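Local coordinates for cytosolic phospholipase A2 delta (PDB 5IZ5), which hydrolyses the sn-2 ester of glycerophospholipids in a calcium-dependent manner, preferring linoleic acid at that position, at residues 783-786 with 787-791; 388-391 with 392-396. The protein carries 3 engineered substitutions. One frame throughout, in Å; residues are numbered along the deposited sequence.

Overall arrangement
Both contacts lie within single helices of the catalytic domain, each between side chains one turn apart, contact 1 in helix 779-794 and contact 2 in helix 386-397, their centres about 14 Å apart. They join directly: the carboxylate of Glu-783 reaches Arg-393 in a salt bridge, and beside it Leu-786 packs on Ile-389. Contact 1 is the more buried, with three leucines and a serine turned into the protein and one ion pair at its outer edge. Contact 2 is only partly buried: one side carries arginines, a glutamate and an aromatic pair, while Ile-389 and Ala-392 face inward. Both helices also pack on helix 335-351, Leu-786 and Ile-389 each touching Tyr-343.

Contact 1 (783-786 with 787-791); sequences ERLL and RLSDY
Helix 779-794 of the catalytic domain runs through two regular turns here, with an i to i+4 ion pair between Glu-783 and Arg-787 on its outer side. OE1 of Glu-783 sits 2.9 Å from NH2 of Arg-787, but it hovers over a face of the guanidinium, where no N-H is aimed at it, and the pairing is electrostatic. Carboxylate and guanidinium planes stand 62° apart. A bend at chi2 (-67°) brings the glutamate back over the arginine, and its other oxygen, OE2, holds Arg-393 of helix 386-397. An alanine in place of Glu-783 would probably leave both Arg-787 and Arg-393 without this shared carboxylate and remove a tie between the two helices. On the buried side, Ser-789 grips the carbonyl of Leu-785 twice: OG donates to Leu-785 O at 2.8 Å, and the backbone N of Ser-789 meets the same oxygen at 3.0 Å from the opposite face of the carbonyl plane. The hydroxyl is placed for this by a chi1 of -56°, beside its own backbone N, and also bonds Ser-341 of helix 335-351. Leu-785 packs on Thr-340 of that helix, and its side chain is about 9 Å from that of the substrate-binding Gly-334. This stretch of helix is typical of an amphipathic alpha-helix, its serine hydroxyl folded back on the i-4 carbonyl.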
loop_
_atom_site.group_PDB
_atom_site.type_symbol
_atom_site.label_atom_id
_atom_site.label_comp_id
_atom_site.label_asym_id
_atom_site.label_seq_id
_atom_site.Cartn_x
_atom_site.Cartn_y
_atom_site.Cartn_z
ATOM N N GLU B 783 4.674 -33.399 -5.055
ATOM C CA GLU B 783 3.718 -34.054 -5.955
ATOM C C GLU B 783 2.399 -34.395 -5.274
ATOM O O GLU B 783 1.336 -34.164 -5.839
ATOM C CB GLU B 783 4.326 -35.313 -6.588
ATOM C CG GLU B 783 5.333 -35.024 -7.693
ATOM C CD GLU B 783 4.701 -34.403 -8.932
ATOM O OE1 GLU B 783 3.682 -34.933 -9.417
ATOM O OE2 GLU B 783 5.216 -33.380 -9.427
ATOM N N ARG B 784 2.468 -34.919 -4.055
ATOM C CA ARG B 784 1.262 -35.230 -3.284
ATOM C C ARG B 784 0.359 -34.017 -3.088
ATOM O O ARG B 784 -0.850 -34.097 -3.311
ATOM C CB ARG B 784 1.627 -35.792 -1.913
ATOM C CG ARG B 784 2.023 -37.260 -1.932
ATOM C CD ARG B 784 2.352 -37.737 -0.524
ATOM N NE ARG B 784 3.612 -38.474 -0.415
ATOM C CZ ARG B 784 3.766 -39.702 0.076
ATOM N NH1 ARG B 784 2.732 -40.424 0.496
ATOM N NH2 ARG B 784 4.992 -40.212 0.134
ATOM N N LEU B 785 0.943 -32.904 -2.653
ATOM C CA LEU B 785 0.175 -31.680 -2.403
ATOM C C LEU B 785 -0.402 -31.145 -3.705
ATOM O O LEU B 785 -1.569 -30.759 -3.767
ATOM C CB LEU B 785 1.045 -30.609 -1.723
ATOM C CG LEU B 785 0.388 -29.266 -1.377
ATOM C CD1 LEU B 785 -0.917 -29.449 -0.623
ATOM C CD2 LEU B 785 1.340 -28.398 -0.565
ATOM N N LEU B 786 0.428 -31.125 -4.741
ATOM C CA LEU B 786 0.005 -30.660 -6.055
ATOM C C LEU B 786 -1.137 -31.515 -6.610
ATOM O O LEU B 786 -2.163 -30.985 -7.031
ATOM C CB LEU B 786 1.183 -30.695 -7.026
ATOM C CG LEU B 786 0.859 -30.216 -8.443
ATOM C CD1 LEU B 786 1.023 -28.709 -8.543
ATOM C CD2 LEU B 786 1.732 -30.923 -9.464
ATOM N N ARG B 787 -0.950 -32.834 -6.607
ATOM C CA ARG B 787 -1.947 -33.748 -7.174
ATOM C C ARG B 787 -3.236 -33.753 -6.357
ATOM O O ARG B 787 -4.325 -33.836 -6.919
ATOM C CB ARG B 787 -1.397 -35.171 -7.315
ATOM C CG ARG B 787 -0.300 -35.334 -8.354
ATOM C CD ARG B 787 -0.225 -36.753 -8.903
ATOM N NE ARG B 787 0.900 -36.926 -9.821
ATOM C CZ ARG B 787 2.099 -37.424 -9.506
ATOM N NH1 ARG B 787 2.389 -37.824 -8.270
ATOM N NH2 ARG B 787 3.031 -37.518 -10.449
ATOM N N LEU B 788 -3.114 -33.639 -5.038
ATOM C CA LEU B 788 -4.283 -33.468 -4.182
ATOM C C LEU B 788 -5.093 -32.249 -4.607
ATOM O O LEU B 788 -6.314 -32.320 -4.746
ATOM C CB LEU B 788 -3.868 -33.307 -2.717
ATOM C CG LEU B 788 -4.967 -32.850 -1.752
ATOM C CD1 LEU B 788 -6.115 -33.850 -1.724
ATOM C CD2 LEU B 788 -4.410 -32.647 -0.357
ATOM N N SER B 789 -4.406 -31.124 -4.779
ATOM C CA SER B 789 -5.051 -29.865 -5.140
ATOM C C SER B 789 -5.738 -29.986 -6.493
ATOM O O SER B 789 -6.886 -29.588 -6.654
ATOM C CB SER B 789 -4.021 -28.727 -5.171
ATOM O OG SER B 789 -3.332 -28.622 -3.939
ATOM N N ASP B 790 -5.006 -30.527 -7.460
ATOM C CA ASP B 790 -5.533 -30.806 -8.790
ATOM C C ASP B 790 -6.797 -31.668 -8.710
ATOM O O ASP B 790 -7.830 -31.335 -9.292
ATOM C CB ASP B 790 -4.451 -31.512 -9.614
ATOM C CG ASP B 790 -4.902 -31.868 -11.015
ATOM O OD1 ASP B 790 -5.874 -31.273 -11.520
ATOM O OD2 ASP B 790 -4.264 -32.747 -11.620
ATOM N N TYR B 791 -6.703 -32.762 -7.965
ATOM C CA TYR B 791 -7.819 -33.683 -7.797
ATOM C C TYR B 791 -9.046 -33.003 -7.191
ATOM O O TYR B 791 -10.154 -33.141 -7.712
ATOM C CB TYR B 791 -7.395 -34.865 -6.927
ATOM C CG TYR B 791 -8.534 -35.775 -6.558
ATOM C CD1 TYR B 791 -8.861 -36.874 -7.347
ATOM C CD2 TYR B 791 -9.282 -35.539 -5.416
ATOM C CE1 TYR B 791 -9.909 -37.711 -7.005
ATOM C CE2 TYR B 791 -10.326 -36.365 -5.069
ATOM C CZ TYR B 791 -10.639 -37.451 -5.865
ATOM O OH TYR B 791 -11.682 -38.278 -5.518
#

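Contact 2 (388-391 with 392-396); sequences PIRY and AREHL
Tyr-391 and His-395 form an edge-to-face aromatic pair one turn apart on the alpha-helix 386-397 of the catalytic domain, which packs through Ile-389 and Ala-392 on Tyr-343 of helix 335-351. The edge of the imidazole points at one face of the phenol ring, with CD2 of His-395 3.6 Å above the plane of the Tyr-391 ring and over its centre. The ring centroids of Tyr-391 and His-395 are 4.6 Å apart and their planes meet at 54°, short of a perpendicular T. With CG anti to the backbone N, the tyrosine ring lies beside its own carbonyl carbon, and the histidine of the next turn comes down over it. The same CD2 of His-395 comes within 3.2 Å of Tyr-391 O, which lies near the imidazole plane at the ring edge and also accepts the backbone N-H of His-395. Beyond the pair, Tyr-391 stacks on His-373 and its hydroxyl is hydrogen-bonded to His-441.

Arg-390 and Glu-394 make the polar counterpart of this spacing. The arginine runs extended to NE, which lies 2.8 Å from Glu-394 OE2 in a salt bridge; the hydrogen bond within it is weak and strongly bent at the hydrogen, and the two flat groups are turned 76° apart.

Arg-393 is laid differently. Bent at chi3 (-43°), it folds back along the helix until a face of its guanidinium rests on CA of Arg-390, while NE is taken by Glu-783 of helix 779-794. The two guanidinium planes are moderately inclined to each other, and the closest side-chain approach is of NH1 of Arg-393 to the aliphatic CG of Arg-390, at 3.5 Å.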
loop_
_atom_site.group_PDB
_atom_site.type_symbol
_atom_site.label_atom_id
_atom_site.label_comp_id
_atom_site.label_asym_id
_atom_site.label_seq_id
_atom_site.Cartn_x
_atom_site.Cartn_y
_atom_site.Cartn_z
ATOM N N PRO B 388 6.052 -25.052 -15.861
ATOM C CA PRO B 388 6.208 -24.259 -14.639
ATOM C C PRO B 388 6.129 -25.083 -13.351
ATOM O O PRO B 388 6.829 -24.769 -12.385
ATOM C CB PRO B 388 5.045 -23.269 -14.711
ATOM C CG PRO B 388 4.794 -23.094 -16.163
ATOM C CD PRO B 388 5.149 -24.397 -16.828
ATOM N N ILE B 389 5.292 -26.121 -13.344
ATOM C CA ILE B 389 5.186 -27.026 -12.195
ATOM C C ILE B 389 6.534 -27.671 -11.918
ATOM O O ILE B 389 7.000 -27.688 -10.782
ATOM C CB ILE B 389 4.189 -28.182 -12.433
ATOM C CG1 ILE B 389 2.773 -27.678 -12.721
ATOM C CG2 ILE B 389 4.172 -29.130 -11.240
ATOM C CD1 ILE B 389 2.133 -26.899 -11.610
ATOM N N ARG B 390 7.144 -28.212 -12.968
ATOM C CA ARG B 390 8.432 -28.896 -12.864
ATOM C C ARG B 390 9.501 -27.941 -12.337
ATOM O O ARG B 390 10.254 -28.269 -11.421
ATOM C CB ARG B 390 8.847 -29.438 -14.233
ATOM C CG ARG B 390 10.068 -30.338 -14.206
ATOM C CD ARG B 390 10.699 -30.474 -15.581
ATOM N NE ARG B 390 11.939 -31.249 -15.521
ATOM C CZ ARG B 390 12.833 -31.345 -16.506
ATOM N NH1 ARG B 390 12.650 -30.709 -17.660
ATOM N NH2 ARG B 390 13.925 -32.082 -16.333
ATOM N N TYR B 391 9.549 -26.756 -12.934
ATOM C CA TYR B 391 10.462 -25.696 -12.525
ATOM C C TYR B 391 10.347 -25.442 -11.014
ATOM O O TYR B 391 11.345 -25.464 -10.296
ATOM C CB TYR B 391 10.136 -24.434 -13.329
ATOM C CG TYR B 391 10.989 -23.227 -13.043
ATOM C CD1 TYR B 391 12.109 -22.944 -13.817
ATOM C CD2 TYR B 391 10.644 -22.335 -12.028
ATOM C CE1 TYR B 391 12.879 -21.821 -13.571
ATOM C CE2 TYR B 391 11.405 -21.211 -11.775
ATOM C CZ TYR B 391 12.520 -20.958 -12.547
ATOM O OH TYR B 391 13.273 -19.843 -12.298
ATOM N N ALA B 392 9.122 -25.230 -10.544
ATOM C CA ALA B 392 8.866 -24.961 -9.129
ATOM C C ALA B 392 9.264 -26.138 -8.247
ATOM O O ALA B 392 9.857 -25.948 -7.187
ATOM C CB ALA B 392 7.400 -24.615 -8.909
ATOM N N ARG B 393 8.934 -27.346 -8.695
ATOM C CA ARG B 393 9.261 -28.566 -7.955
ATOM C C ARG B 393 10.766 -28.704 -7.754
ATOM O O ARG B 393 11.233 -29.007 -6.654
ATOM C CB ARG B 393 8.734 -29.803 -8.693
ATOM C CG ARG B 393 8.865 -31.104 -7.907
ATOM C CD ARG B 393 8.885 -32.333 -8.807
ATOM N NE ARG B 393 7.890 -32.271 -9.877
ATOM C CZ ARG B 393 8.145 -32.410 -11.180
ATOM N NH1 ARG B 393 9.375 -32.653 -11.627
ATOM N NH2 ARG B 393 7.148 -32.319 -12.051
ATOM N N GLU B 394 11.520 -28.483 -8.824
ATOM C CA GLU B 394 12.970 -28.653 -8.782
ATOM C C GLU B 394 13.641 -27.634 -7.860
ATOM O O GLU B 394 14.528 -27.985 -7.075
ATOM C CB GLU B 394 13.551 -28.592 -10.194
ATOM C CG GLU B 394 13.210 -29.833 -11.010
ATOM C CD GLU B 394 13.652 -29.756 -12.461
ATOM O OE1 GLU B 394 14.184 -28.709 -12.883
ATOM O OE2 GLU B 394 13.461 -30.758 -13.182
ATOM N N HIS B 395 13.197 -26.381 -7.933
ATOM C CA HIS B 395 13.737 -25.339 -7.060
ATOM C C HIS B 395 13.327 -25.538 -5.612
ATOM O O HIS B 395 14.095 -25.239 -4.703
ATOM C CB HIS B 395 13.332 -23.952 -7.562
ATOM C CG HIS B 395 14.130 -23.507 -8.746
ATOM N ND1 HIS B 395 15.438 -23.095 -8.637
ATOM C CD2 HIS B 395 13.826 -23.451 -10.063
ATOM C CE1 HIS B 395 15.903 -22.783 -9.832
ATOM N NE2 HIS B 395 14.943 -22.992 -10.716
ATOM N N LEU B 396 12.123 -26.053 -5.392
ATOM C CA LEU B 396 11.663 -26.305 -4.034
ATOM C C LEU B 396 12.382 -27.526 -3.430
ATOM O O LEU B 396 12.494 -27.641 -2.210
ATOM C CB LEU B 396 10.139 -26.460 -4.001
ATOM C CG LEU B 396 9.382 -26.084 -2.721
ATOM C CD1 LEU B 396 9.774 -24.728 -2.162
ATOM C CD2 LEU B 396 7.886 -26.102 -2.999
#